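Local structure of truncated hemoglobin from geobacillus stearothermophilus (Geobacillus stearothermophilus, 2BKM) at residues A[17-22]-A[97-102]; A[28-33]-A[85-90]; A[50-55]-A[111-116]; A[78-83]-A[119-124]. The protein binds haem and, on its iron, oxygen as a truncated haemoglobin of the globin superfamily, with a probable role in oxygen storage or transport. All coordinates share one frame; numbering follows the deposited sequence. Where two conformers were deposited one is given.

Overall arrangement
All four contacts lie in one small globin domain. Their first segments come in the order 1, 2, 3, 4; contact 2 is nested inside the loop closed by contact 1, and every other pair crosses. Contact 1 sets the end of helix 82-98 and the loop after it on helix 12-29; contact 2, about 16 Å away between centres, sets the turn after helix 12-29 on helix 82-98. Contact 3 joins helix 42-55 to helix 104-120 and meets contact 1 where V20 packs on L52. Contact 4 ties the start of helix 82-98 to the end of helix 104-120, its centre about 25 Å from that of contact 1. Contacts 2, 3 and 4 touch the haem, so these helix pairings also build its pocket.

Contact 1. Residues A[17-22]-A[97-102]; sequences AKLVEA and DEIGLS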
# COMPACT_ATOMS: atom_id res chain seq x y z
N ALA A 17 6.46 9.35 -1.14
CA ALA A 17 6.87 9.66 0.23
C ALA A 17 5.72 10.21 1.06
O ALA A 17 5.52 9.80 2.20
CB ALA A 17 8.00 10.68 0.20
N LYS A 18 5.01 11.19 0.50
CA LYS A 18 3.95 11.81 1.21
C LYS A 18 2.85 10.80 1.50
O LYS A 18 2.30 10.76 2.57
CB LYS A 18 3.35 12.93 0.36
CG LYS A 18 4.12 14.21 0.41
CD LYS A 18 3.49 15.16 -0.57
CE LYS A 18 3.86 16.59 -0.25
NZ LYS A 18 2.98 17.46 -1.05
N LEU A 19 2.57 9.99 0.49
CA LEU A 19 1.50 9.00 0.59
C LEU A 19 1.78 8.00 1.70
O LEU A 19 0.90 7.70 2.52
CB LEU A 19 1.33 8.27 -0.74
CG LEU A 19 0.18 7.26 -0.73
CD1 LEU A 19 -1.15 7.94 -0.43
CD2 LEU A 19 0.16 6.59 -2.10
N VAL A 20 3.00 7.47 1.72
CA VAL A 20 3.36 6.49 2.73
C VAL A 20 3.28 7.06 4.12
O VAL A 20 2.76 6.43 5.00
CB VAL A 20 4.77 5.93 2.42
CG1 VAL A 20 5.36 5.22 3.62
CG2 VAL A 20 4.68 5.05 1.21
N GLU A 21 3.80 8.27 4.29
CA GLU A 21 3.72 8.94 5.59
C GLU A 21 2.26 9.04 6.04
O GLU A 21 1.92 8.68 7.17
CB GLU A 21 4.35 10.32 5.47
CG GLU A 21 4.41 11.04 6.81
CD GLU A 21 4.56 12.56 6.70
OE1 GLU A 21 4.59 13.13 5.57
OE2 GLU A 21 4.62 13.20 7.78
N ALA A 22 1.39 9.50 5.14
CA ALA A 22 0.01 9.66 5.52
C ALA A 22 -0.67 8.32 5.79
O ALA A 22 -1.47 8.17 6.72
CB ALA A 22 -0.71 10.43 4.41
N ASP A 97 -6.41 10.99 -0.28
CA ASP A 97 -7.20 12.24 -0.17
C ASP A 97 -6.40 13.27 0.64
O ASP A 97 -6.34 14.47 0.26
CB ASP A 97 -8.51 12.01 0.54
CG ASP A 97 -9.47 11.17 -0.23
OD1 ASP A 97 -9.31 10.95 -1.45
OD2 ASP A 97 -10.44 10.69 0.41
N GLU A 98 -5.76 12.82 1.71
CA GLU A 98 -5.11 13.76 2.65
C GLU A 98 -3.98 14.46 1.96
O GLU A 98 -3.75 15.64 2.21
CB GLU A 98 -4.58 12.98 3.84
CG GLU A 98 -3.83 13.82 4.84
CD GLU A 98 -3.46 13.02 6.08
OE1 GLU A 98 -2.59 13.49 6.82
OE2 GLU A 98 -4.05 11.94 6.31
N ILE A 99 -3.24 13.77 1.10
CA ILE A 99 -2.07 14.39 0.46
C ILE A 99 -2.49 15.14 -0.78
O ILE A 99 -1.64 15.69 -1.51
CB ILE A 99 -0.95 13.39 0.15
CG1 ILE A 99 -1.38 12.37 -0.95
CG2 ILE A 99 -0.51 12.70 1.46
CD1 ILE A 99 -0.15 11.70 -1.59
N GLY A 100 -3.80 15.16 -1.02
CA GLY A 100 -4.37 15.82 -2.19
C GLY A 100 -4.06 15.16 -3.51
O GLY A 100 -4.04 15.83 -4.54
N LEU A 101 -3.89 13.83 -3.53
CA LEU A 101 -3.66 13.08 -4.76
C LEU A 101 -4.97 12.63 -5.34
O LEU A 101 -5.62 11.70 -4.80
CB LEU A 101 -2.80 11.85 -4.49
CG LEU A 101 -2.59 10.92 -5.67
CD1 LEU A 101 -1.82 11.59 -6.85
CD2 LEU A 101 -1.90 9.65 -5.21
N SER A 102 -5.36 13.21 -6.47
CA SER A 102 -6.69 12.95 -7.03
C SER A 102 -6.52 12.79 -8.52
O SER A 102 -5.56 13.29 -9.07
CB SER A 102 -7.64 14.14 -6.81
OG SER A 102 -7.24 15.20 -7.67
O HOH W 1 0.45 17.04 -0.26
O HOH W 2 -2.53 10.45 7.96
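I99 reaches across to helix 12-29 with its two methyls, each meeting a different part of the 17-22 segment. CG2 sits 3.7 Å from A22 CB and 3.6 Å from K18 O, while CD1 lies 3.8 Å from L19 CB, the L19 and I99 side chains crossing at about a right angle. CG1 of I99 stands between the backbone N and carbonyl carbon (chi1 67°), which splits the two methyls over the helix surface. G100 follows with positive phi in a Schellman motif that ends helix 82-98. An alanine at I99 would lose CG2 and CD1 and would probably open a gap against A22 CB and L19 CB. Around this apolar centre the polar links run through water: one accepts from K18 NZ (water to NZ 2.7 Å) and donates to I99 O, another joins A22 O to E98 OE2. E98 also makes salt bridges with R25 and R26. The chemistry is an apolar patch, with L19 and A22 buried, whose polar rim is bridged by water.

Contact 2. Residues A[28-33]-A[85-90]; sequences AAHPDL and AEAWLA. With HEM (protoporphyrin IX containing Fe), chain D; OXY (oxygen molecule), chain C; ACT (acetate ion), chain E.
Leaving helix 12-29, the turn 30-33 brings D32 CA to 6.6 Å from A87 CA on helix 82-98, with no hydrogen bond between the segments. H30 lays a ring face over A87, whose CB makes a CH-pi contact 3.6 Å from the ring centroid. D32 N holds that ring, donating to H30 ND1 at 3.0 Å in the ring plane. L33 packs CG on A87 CB and CD1 on W88 CA. A87 and W88 point opposite ways, A87 to the turn and W88 to the distal side of the globin haem pocket. CG of W88 is anti to the backbone N (chi1 -169°), carrying the indole over the haem, CD1 to HEM C3B 3.3 Å. A phenylalanine here would lack the N-H and is likely to leave the iron-bound ligand less firmly held. W88 NE1 donates to OXY O1 (2.6 Å, bent) and, nearly straight at 173°, to OXY O2 (3.1 Å). An acetate ion, probably from the crystallisation liquor, overlaps the oxygen and also accepts from NE1.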
# COMPACT_ATOMS: atom_id res chain seq x y z
N ALA A 28 -1.85 3.24 11.81
CA ALA A 28 -1.59 3.18 13.26
C ALA A 28 -2.87 3.40 14.04
O ALA A 28 -3.00 2.88 15.15
CB ALA A 28 -0.54 4.21 13.64
N ALA A 29 -3.80 4.16 13.46
CA ALA A 29 -5.05 4.56 14.13
C ALA A 29 -6.19 3.58 13.83
O ALA A 29 -7.28 3.68 14.40
CB ALA A 29 -5.44 5.96 13.72
N HIS A 30 -5.96 2.63 12.95
CA HIS A 30 -7.06 1.80 12.57
C HIS A 30 -7.20 0.58 13.45
O HIS A 30 -6.31 -0.25 13.50
CB HIS A 30 -6.95 1.40 11.11
CG HIS A 30 -8.26 1.00 10.52
ND1 HIS A 30 -8.98 -0.10 10.96
CD2 HIS A 30 -9.01 1.58 9.56
CE1 HIS A 30 -10.11 -0.18 10.28
NE2 HIS A 30 -10.14 0.82 9.41
N PRO A 31 -8.36 0.41 14.10
CA PRO A 31 -8.52 -0.76 14.99
C PRO A 31 -8.43 -2.15 14.32
O PRO A 31 -8.10 -3.15 14.97
CB PRO A 31 -9.89 -0.54 15.62
CG PRO A 31 -10.60 0.32 14.65
CD PRO A 31 -9.58 1.25 14.09
N ASP A 32 -8.73 -2.23 13.02
CA ASP A 32 -8.62 -3.51 12.35
C ASP A 32 -7.21 -3.80 11.89
O ASP A 32 -6.93 -4.95 11.50
CB ASP A 32 -9.53 -3.57 11.14
CG ASP A 32 -10.97 -3.54 11.51
OD1 ASP A 32 -11.33 -4.27 12.46
OD2 ASP A 32 -11.74 -2.78 10.89
N LEU A 33 -6.34 -2.78 11.92
CA LEU A 33 -4.97 -2.95 11.45
C LEU A 33 -3.92 -2.83 12.53
O LEU A 33 -2.96 -3.63 12.55
CB LEU A 33 -4.66 -1.95 10.32
CG LEU A 33 -5.65 -2.01 9.17
CD1 LEU A 33 -5.23 -0.93 8.22
CD2 LEU A 33 -5.57 -3.38 8.54
N ALA A 85 -8.59 -6.20 4.51
CA ALA A 85 -8.25 -5.61 3.20
C ALA A 85 -9.02 -4.33 2.99
O ALA A 85 -8.43 -3.32 2.53
CB ALA A 85 -8.49 -6.58 2.08
N GLU A 86 -10.30 -4.33 3.37
CA GLU A 86 -11.05 -3.08 3.23
C GLU A 86 -10.48 -2.01 4.13
O GLU A 86 -10.46 -0.82 3.78
CB GLU A 86 -12.53 -3.28 3.54
CG GLU A 86 -13.24 -4.09 2.58
CD GLU A 86 -13.34 -3.42 1.23
OE1 GLU A 86 -13.14 -4.10 0.21
OE2 GLU A 86 -13.67 -2.21 1.23
N ALA A 87 -10.06 -2.38 5.32
CA ALA A 87 -9.48 -1.36 6.19
C ALA A 87 -8.21 -0.78 5.60
O ALA A 87 -7.98 0.45 5.66
CB ALA A 87 -9.22 -1.96 7.58
N TRP A 88 -7.36 -1.64 5.04
CA TRP A 88 -6.12 -1.18 4.45
C TRP A 88 -6.47 -0.22 3.30
O TRP A 88 -5.93 0.86 3.21
CB TRP A 88 -5.37 -2.41 3.95
CG TRP A 88 -3.96 -2.20 3.53
CD1 TRP A 88 -2.84 -2.54 4.24
CD2 TRP A 88 -3.50 -1.64 2.30
NE1 TRP A 88 -1.71 -2.25 3.53
CE2 TRP A 88 -2.07 -1.70 2.32
CE3 TRP A 88 -4.13 -1.15 1.15
CZ2 TRP A 88 -1.28 -1.19 1.29
CZ3 TRP A 88 -3.33 -0.66 0.09
CH2 TRP A 88 -1.92 -0.71 0.17
N LEU A 89 -7.40 -0.65 2.45
CA LEU A 89 -7.75 0.19 1.29
C LEU A 89 -8.39 1.49 1.75
O LEU A 89 -8.18 2.53 1.11
CB LEU A 89 -8.68 -0.57 0.34
CG LEU A 89 -7.90 -1.68 -0.37
CD1 LEU A 89 -8.95 -2.59 -1.01
CD2 LEU A 89 -6.96 -1.11 -1.40
N ALA A 90 -9.18 1.44 2.82
CA ALA A 90 -9.81 2.68 3.30
C ALA A 90 -8.76 3.63 3.84
O ALA A 90 -8.85 4.87 3.64
CB ALA A 90 -10.83 2.35 4.37
CHA HEM D . 4.03 -6.04 5.13
CHB HEM D . -0.58 -6.12 6.50
CHC HEM D . -1.85 -5.32 1.88
CHD HEM D . 2.71 -4.24 0.84
C1A HEM D . 2.88 -6.08 5.87
C2A HEM D . 2.86 -6.32 7.30
C3A HEM D . 1.58 -6.34 7.67
C4A HEM D . 0.77 -6.12 6.50
CMA HEM D . 1.05 -6.55 9.10
CAA HEM D . 4.09 -6.49 8.19
CBA HEM D . 4.79 -5.15 8.34
CGA HEM D . 6.20 -5.26 8.90
O1A HEM D . 6.65 -6.37 9.33
O2A HEM D . 6.91 -4.22 8.89
C1B HEM D . -1.31 -5.96 5.35
C2B HEM D . -2.75 -6.06 5.26
C3B HEM D . -3.08 -5.87 3.99
C4B HEM D . -1.90 -5.62 3.20
CMB HEM D . -3.72 -6.31 6.44
CAB HEM D . -4.50 -5.89 3.44
CBB HEM D . -4.80 -6.31 2.21
C1C HEM D . -0.73 -4.87 1.21
C2C HEM D . -0.73 -4.27 -0.10
C3C HEM D . 0.56 -3.99 -0.35
C4C HEM D . 1.36 -4.39 0.78
CMC HEM D . -1.96 -4.01 -1.01
CAC HEM D . 1.18 -3.30 -1.58
CBC HEM D . 0.54 -2.98 -2.69
C1D HEM D . 3.47 -4.67 1.88
C2D HEM D . 4.92 -4.66 1.87
C3D HEM D . 5.31 -5.23 3.18
C4D HEM D . 4.08 -5.56 3.86
CMD HEM D . 5.83 -4.14 0.75
CAD HEM D . 6.73 -5.44 3.68
CBD HEM D . 7.14 -6.89 3.43
CGD HEM D . 8.49 -7.07 4.09
O1D HEM D . 8.57 -7.26 5.35
O2D HEM D . 9.49 -6.94 3.33
NA HEM D . 1.58 -5.97 5.42
NB HEM D . -0.85 -5.69 4.08
NC HEM D . 0.54 -4.91 1.72
ND HEM D . 3.02 -5.20 3.08
FE HEM D . 1.08 -5.46 3.57
O1 OXY C . 0.47 -3.62 3.90
O2 OXY C . 1.13 -2.93 4.61
C ACT E . 1.81 -2.58 4.52
O ACT E . 1.28 -1.48 4.66
OXT ACT E . 1.12 -3.43 4.00
CH3 ACT E . 3.20 -2.85 4.95

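Contact 3. Residues A[50-55]-A[111-116]; sequences QFLTQY and HRLVLT. With HEM (protoporphyrin IX containing Fe), chain D.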
# COMPACT_ATOMS: atom_id res chain seq x y z
N GLN A 50 9.79 1.79 -0.68
CA GLN A 50 10.56 1.07 -1.69
C GLN A 50 9.68 0.23 -2.59
O GLN A 50 9.80 0.24 -3.81
CB GLN A 50 11.59 0.15 -1.01
CG GLN A 50 12.63 0.93 -0.26
CD GLN A 50 13.54 0.02 0.48
OE1 GLN A 50 13.09 -0.92 1.13
NE2 GLN A 50 14.82 0.26 0.37
N PHE A 51 8.72 -0.48 -1.98
CA PHE A 51 7.86 -1.34 -2.75
C PHE A 51 6.99 -0.57 -3.73
O PHE A 51 6.91 -0.94 -4.88
CB PHE A 51 6.98 -2.20 -1.85
CG PHE A 51 6.08 -3.06 -2.64
CD1 PHE A 51 6.60 -4.17 -3.28
CD2 PHE A 51 4.73 -2.71 -2.87
CE1 PHE A 51 5.78 -4.96 -4.13
CE2 PHE A 51 3.91 -3.46 -3.68
CZ PHE A 51 4.41 -4.59 -4.34
N LEU A 52 6.34 0.48 -3.25
CA LEU A 52 5.41 1.19 -4.10
C LEU A 52 6.16 1.86 -5.25
O LEU A 52 5.68 1.90 -6.37
CB LEU A 52 4.63 2.22 -3.30
CG LEU A 52 3.60 1.62 -2.33
CD1 LEU A 52 2.99 2.74 -1.55
CD2 LEU A 52 2.56 0.82 -3.10
N THR A 53 7.40 2.30 -4.98
CA THR A 53 8.22 2.87 -6.04
C THR A 53 8.39 1.85 -7.17
O THR A 53 8.13 2.14 -8.33
CB THR A 53 9.59 3.28 -5.44
OG1 THR A 53 9.37 4.35 -4.52
CG2 THR A 53 10.54 3.70 -6.57
N GLN A 54 8.78 0.65 -6.80
CA GLN A 54 8.98 -0.40 -7.77
C GLN A 54 7.68 -0.83 -8.42
O GLN A 54 7.61 -1.02 -9.61
CB GLN A 54 9.70 -1.53 -7.02
CG GLN A 54 9.88 -2.83 -7.70
CD GLN A 54 10.68 -3.74 -6.81
OE1 GLN A 54 11.59 -3.30 -6.10
NE2 GLN A 54 10.36 -5.02 -6.84
N TYR A 55 6.64 -0.97 -7.60
CA TYR A 55 5.35 -1.40 -8.06
C TYR A 55 4.79 -0.47 -9.11
O TYR A 55 4.10 -0.92 -10.01
CB TYR A 55 4.46 -1.32 -6.85
CG TYR A 55 3.03 -1.74 -6.93
CD1 TYR A 55 2.01 -0.79 -6.96
CD2 TYR A 55 2.69 -3.08 -6.89
CE1 TYR A 55 0.70 -1.14 -6.89
CE2 TYR A 55 1.35 -3.46 -6.82
CZ TYR A 55 0.37 -2.48 -6.82
OH TYR A 55 -0.93 -2.86 -6.75
N HIS A 111 -6.59 1.26 -8.17
CA HIS A 111 -7.15 0.00 -8.66
C HIS A 111 -6.12 -1.09 -8.64
O HIS A 111 -6.45 -2.23 -8.36
CB HIS A 111 -7.75 0.20 -10.04
CG HIS A 111 -8.95 1.05 -9.99
ND1 HIS A 111 -9.35 1.82 -11.07
CD2 HIS A 111 -9.83 1.31 -8.99
CE1 HIS A 111 -10.43 2.50 -10.73
NE2 HIS A 111 -10.77 2.19 -9.48
N ARG A 112 -4.87 -0.76 -8.91
CA ARG A 112 -3.83 -1.81 -8.81
C ARG A 112 -3.79 -2.28 -7.37
O ARG A 112 -3.72 -3.47 -7.13
CB ARG A 112 -2.48 -1.25 -9.21
CG ARG A 112 -2.40 -1.00 -10.70
CD ARG A 112 -1.01 -0.78 -11.18
NE ARG A 112 -0.12 -1.86 -10.81
CZ ARG A 112 1.20 -1.74 -10.84
NH1 ARG A 112 1.77 -0.61 -11.29
NH2 ARG A 112 1.95 -2.75 -10.43
N LEU A 113 -3.88 -1.33 -6.44
CA LEU A 113 -3.82 -1.72 -5.03
C LEU A 113 -5.03 -2.53 -4.61
O LEU A 113 -4.91 -3.43 -3.77
CB LEU A 113 -3.72 -0.48 -4.17
CG LEU A 113 -2.43 0.33 -4.31
CD1 LEU A 113 -2.56 1.55 -3.47
CD2 LEU A 113 -1.21 -0.49 -3.90
N VAL A 114 -6.21 -2.24 -5.17
CA VAL A 114 -7.41 -3.06 -4.88
C VAL A 114 -7.13 -4.47 -5.31
O VAL A 114 -7.44 -5.40 -4.56
CB VAL A 114 -8.64 -2.49 -5.64
CG1 VAL A 114 -9.79 -3.43 -5.54
CG2 VAL A 114 -8.98 -1.08 -5.11
N LEU A 115 -6.54 -4.66 -6.48
CA LEU A 115 -6.25 -6.02 -6.94
C LEU A 115 -5.20 -6.69 -6.05
O LEU A 115 -5.34 -7.85 -5.66
CB LEU A 115 -5.82 -6.02 -8.40
CG LEU A 115 -6.89 -5.54 -9.40
CD1 LEU A 115 -7.84 -6.74 -9.65
CD2 LEU A 115 -7.69 -4.37 -9.01
N THR A 116 -4.14 -5.97 -5.72
CA THR A 116 -3.08 -6.57 -4.86
C THR A 116 -3.68 -6.91 -3.51
O THR A 116 -3.44 -7.99 -2.98
CB THR A 116 -1.91 -5.61 -4.75
OG1 THR A 116 -1.45 -5.37 -6.10
CG2 THR A 116 -0.78 -6.26 -3.91
CHA HEM D . 4.03 -6.04 5.13
CHB HEM D . -0.58 -6.12 6.50
CHC HEM D . -1.85 -5.32 1.88
CHD HEM D . 2.71 -4.24 0.84
C1A HEM D . 2.88 -6.08 5.87
C2A HEM D . 2.86 -6.32 7.30
C3A HEM D . 1.58 -6.34 7.67
C4A HEM D . 0.77 -6.12 6.50
CMA HEM D . 1.05 -6.55 9.10
CAA HEM D . 4.09 -6.49 8.19
CBA HEM D . 4.79 -5.15 8.34
CGA HEM D . 6.20 -5.26 8.90
O1A HEM D . 6.65 -6.37 9.33
O2A HEM D . 6.91 -4.22 8.89
C1B HEM D . -1.31 -5.96 5.35
C2B HEM D . -2.75 -6.06 5.26
C3B HEM D . -3.08 -5.87 3.99
C4B HEM D . -1.90 -5.62 3.20
CMB HEM D . -3.72 -6.31 6.44
CAB HEM D . -4.50 -5.89 3.44
CBB HEM D . -4.80 -6.31 2.21
C1C HEM D . -0.73 -4.87 1.21
C2C HEM D . -0.73 -4.27 -0.10
C3C HEM D . 0.56 -3.99 -0.35
C4C HEM D . 1.36 -4.39 0.78
CMC HEM D . -1.96 -4.01 -1.01
CAC HEM D . 1.18 -3.30 -1.58
CBC HEM D . 0.54 -2.98 -2.69
C1D HEM D . 3.47 -4.67 1.88
C2D HEM D . 4.92 -4.66 1.87
C3D HEM D . 5.31 -5.23 3.18
C4D HEM D . 4.08 -5.56 3.86
CMD HEM D . 5.83 -4.14 0.75
CAD HEM D . 6.73 -5.44 3.68
CBD HEM D . 7.14 -6.89 3.43
CGD HEM D . 8.49 -7.07 4.09
O1D HEM D . 8.57 -7.26 5.35
O2D HEM D . 9.49 -6.94 3.33
NA HEM D . 1.58 -5.97 5.42
NB HEM D . -0.85 -5.69 4.08
NC HEM D . 0.54 -4.91 1.72
ND HEM D . 3.02 -5.20 3.08
FE HEM D . 1.08 -5.46 3.57
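Y55 fills the tight part of this contact, its ring lying between R112 on one face and the haem vinyl atom CBC on the other. The guanidinium stacks nearly flat on the ring, centres 4.0 Å apart and planes at 20°, a cation-pi pair with NH2 over the ring centre. R112 can fold back this way because its chain bends at chi3 (54°), and the same group hydrogen-bonds the carbonyl of Y55, the last residue of helix 42-55: NH1 donates to Y55 O at 2.7 Å, while the bond from NH2 is weak. At the far end of the ring Y55 OH and T116 OG1 share a hydrogen bond of 2.6 Å in the ring plane. In this globin fold the axes of 50-55 and 111-116 approach to 12.7 Å at 113°, a wide spacing bridged by Y55 and R112. Inward, L113 CD2 touches Y55 CE1 at 3.6 Å and HEM CBC at 3.3 Å, with L52 CD2 a looser buried touch; on the outer side R112 is only partly covered.

Contact 4. Residues A[78-83]-A[119-124]; sequences FEITPK and HMVNTP. With HEM (protoporphyrin IX containing Fe), chain D.
The proximal side of the globin haem pocket is closed here, where the loop leading into helix 82-98 meets the chain leaving helix 104-120. N122 ties the two together through its side-chain amide and its backbone. CG of N122 lies between its own backbone N and carbonyl carbon (chi1 61°), which turns the amide toward the 78-80 backbone: ND2 donates to F78 O at 2.9 Å, nearly along the C=O direction, and OD1 accepts from I80 N at 2.9 Å. T123 OG1 donates to the same OD1 from the opposite face of the amide plane, so two donors fix its rotation. In return N122 N gives a straight bond of 2.8 Å to I80 O, in the carbonyl plane, and T123 N adds a weak one to that oxygen. The amide thus satisfies polar backbone atoms next to the apolar haem surroundings. F78 lays a ring face on the haem, with methyl CMA over the ring centre, while I80 sends CG2 to the vinyl group and CD1 to M120 CB, 4.0 Å away. M120 sets CG against HEM CHC, CG standing anti to its carbonyl carbon (chi1 -62°), and packs also on H75. T81 is the N-cap of helix 82-98, its OG1 bonded to R84 N. Beside it, P82 CD lies 3.9 Å from V121 CG1 and 3.3 Å from T123 O.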
# COMPACT_ATOMS: atom_id res chain seq x y z
N PHE A 78 0.06 -13.33 8.35
CA PHE A 78 -0.96 -12.56 9.04
C PHE A 78 -2.33 -13.02 8.57
O PHE A 78 -2.49 -13.53 7.46
CB PHE A 78 -0.86 -11.04 8.74
CG PHE A 78 0.52 -10.53 8.85
CD1 PHE A 78 1.28 -10.26 7.70
CD2 PHE A 78 1.09 -10.35 10.11
CE1 PHE A 78 2.59 -9.80 7.83
CE2 PHE A 78 2.40 -9.89 10.23
CZ PHE A 78 3.12 -9.62 9.10
N GLU A 79 -3.31 -12.82 9.42
CA GLU A 79 -4.69 -13.09 9.02
C GLU A 79 -5.23 -11.87 8.28
O GLU A 79 -5.49 -10.81 8.90
CB GLU A 79 -5.55 -13.34 10.26
CG GLU A 79 -7.02 -13.54 9.92
CD GLU A 79 -7.85 -13.90 11.12
OE1 GLU A 79 -7.93 -15.11 11.42
OE2 GLU A 79 -8.40 -12.96 11.73
N ILE A 80 -5.36 -12.01 6.98
CA ILE A 80 -5.88 -10.92 6.14
C ILE A 80 -7.25 -11.35 5.66
O ILE A 80 -7.43 -12.10 4.71
CB ILE A 80 -4.96 -10.64 4.99
CG1 ILE A 80 -3.55 -10.33 5.54
CG2 ILE A 80 -5.50 -9.44 4.17
CD1 ILE A 80 -2.57 -9.89 4.51
N THR A 81 -8.24 -10.88 6.37
CA THR A 81 -9.63 -11.08 6.00
C THR A 81 -10.05 -9.99 5.00
O THR A 81 -9.36 -8.99 4.86
CB THR A 81 -10.49 -10.90 7.21
OG1 THR A 81 -10.18 -9.63 7.77
CG2 THR A 81 -10.20 -12.05 8.27
N PRO A 82 -11.16 -10.21 4.29
CA PRO A 82 -11.69 -9.12 3.47
C PRO A 82 -11.88 -7.83 4.29
O PRO A 82 -11.52 -6.75 3.80
CB PRO A 82 -13.00 -9.67 2.98
CG PRO A 82 -12.69 -11.18 2.88
CD PRO A 82 -11.94 -11.44 4.12
N LYS A 83 -12.35 -7.92 5.53
CA LYS A 83 -12.52 -6.73 6.34
C LYS A 83 -11.20 -6.01 6.50
O LYS A 83 -11.15 -4.78 6.46
CB LYS A 83 -13.16 -7.07 7.69
CG LYS A 83 -13.43 -5.87 8.57
CD LYS A 83 -14.12 -6.28 9.87
CE LYS A 83 -14.21 -5.06 10.76
NZ LYS A 83 -15.27 -4.17 10.23
N HIS A 119 -5.53 -9.99 -3.67
CA HIS A 119 -4.61 -11.13 -3.73
C HIS A 119 -4.04 -11.44 -2.35
O HIS A 119 -3.62 -12.59 -2.10
CB HIS A 119 -3.43 -10.85 -4.67
CG HIS A 119 -3.78 -10.77 -6.12
ND1 HIS A 119 -3.01 -10.04 -7.01
CD2 HIS A 119 -4.77 -11.34 -6.84
CE1 HIS A 119 -3.54 -10.15 -8.22
NE2 HIS A 119 -4.60 -10.93 -8.15
N MET A 120 -3.95 -10.44 -1.46
CA MET A 120 -3.36 -10.68 -0.15
C MET A 120 -4.35 -11.40 0.76
O MET A 120 -3.94 -12.07 1.71
CB MET A 120 -2.92 -9.37 0.53
CG MET A 120 -1.85 -8.57 -0.19
SD MET A 120 -0.39 -9.55 -0.52
CE MET A 120 -0.66 -9.97 -2.21
N VAL A 121 -5.64 -11.21 0.53
CA VAL A 121 -6.66 -11.79 1.42
C VAL A 121 -6.44 -13.29 1.53
O VAL A 121 -6.23 -13.94 0.53
CB VAL A 121 -8.06 -11.49 0.87
CG1 VAL A 121 -9.17 -12.32 1.57
CG2 VAL A 121 -8.34 -10.03 1.06
N ASN A 122 -6.49 -13.81 2.75
CA ASN A 122 -6.09 -15.21 2.93
C ASN A 122 -6.91 -15.90 3.97
O ASN A 122 -6.59 -17.03 4.30
CB ASN A 122 -4.59 -15.26 3.24
CG ASN A 122 -4.24 -14.51 4.53
OD1 ASN A 122 -5.07 -14.40 5.44
ND2 ASN A 122 -3.01 -14.01 4.66
N THR A 123 -7.97 -15.28 4.43
CA THR A 123 -8.78 -15.90 5.46
C THR A 123 -10.20 -15.39 5.29
O THR A 123 -10.40 -14.20 5.03
CB THR A 123 -8.29 -15.41 6.82
OG1 THR A 123 -6.89 -15.68 7.01
CG2 THR A 123 -9.07 -16.10 7.97
N PRO A 124 -11.20 -16.25 5.48
CA PRO A 124 -12.59 -15.78 5.43
C PRO A 124 -12.88 -14.77 6.53
O PRO A 124 -12.31 -14.78 7.60
CB PRO A 124 -13.42 -17.06 5.65
CG PRO A 124 -12.47 -18.20 5.21
CD PRO A 124 -11.13 -17.71 5.67
CHA HEM D . 4.03 -6.04 5.13
CHB HEM D . -0.58 -6.12 6.50
CHC HEM D . -1.85 -5.32 1.88
CHD HEM D . 2.71 -4.24 0.84
C1A HEM D . 2.88 -6.08 5.87
C2A HEM D . 2.86 -6.32 7.30
C3A HEM D . 1.58 -6.34 7.67
C4A HEM D . 0.77 -6.12 6.50
CMA HEM D . 1.05 -6.55 9.10
CAA HEM D . 4.09 -6.49 8.19
CBA HEM D . 4.79 -5.15 8.34
CGA HEM D . 6.20 -5.26 8.90
O1A HEM D . 6.65 -6.37 9.33
O2A HEM D . 6.91 -4.22 8.89
C1B HEM D . -1.31 -5.96 5.35
C2B HEM D . -2.75 -6.06 5.26
C3B HEM D . -3.08 -5.87 3.99
C4B HEM D . -1.90 -5.62 3.20
CMB HEM D . -3.72 -6.31 6.44
CAB HEM D . -4.50 -5.89 3.44
CBB HEM D . -4.80 -6.31 2.21
C1C HEM D . -0.73 -4.87 1.21
C2C HEM D . -0.73 -4.27 -0.10
C3C HEM D . 0.56 -3.99 -0.35
C4C HEM D . 1.36 -4.39 0.78
CMC HEM D . -1.96 -4.01 -1.01
CAC HEM D . 1.18 -3.30 -1.58
CBC HEM D . 0.54 -2.98 -2.69
C1D HEM D . 3.47 -4.67 1.88
C2D HEM D . 4.92 -4.66 1.87
C3D HEM D . 5.31 -5.23 3.18
C4D HEM D . 4.08 -5.56 3.86
CMD HEM D . 5.83 -4.14 0.75
CAD HEM D . 6.73 -5.44 3.68
CBD HEM D . 7.14 -6.89 3.43
CGD HEM D . 8.49 -7.07 4.09
O1D HEM D . 8.57 -7.26 5.35
O2D HEM D . 9.49 -6.94 3.33
NA HEM D . 1.58 -5.97 5.42
NB HEM D . -0.85 -5.69 4.08
NC HEM D . 0.54 -4.91 1.72
ND HEM D . 3.02 -5.20 3.08
FE HEM D . 1.08 -5.46 3.57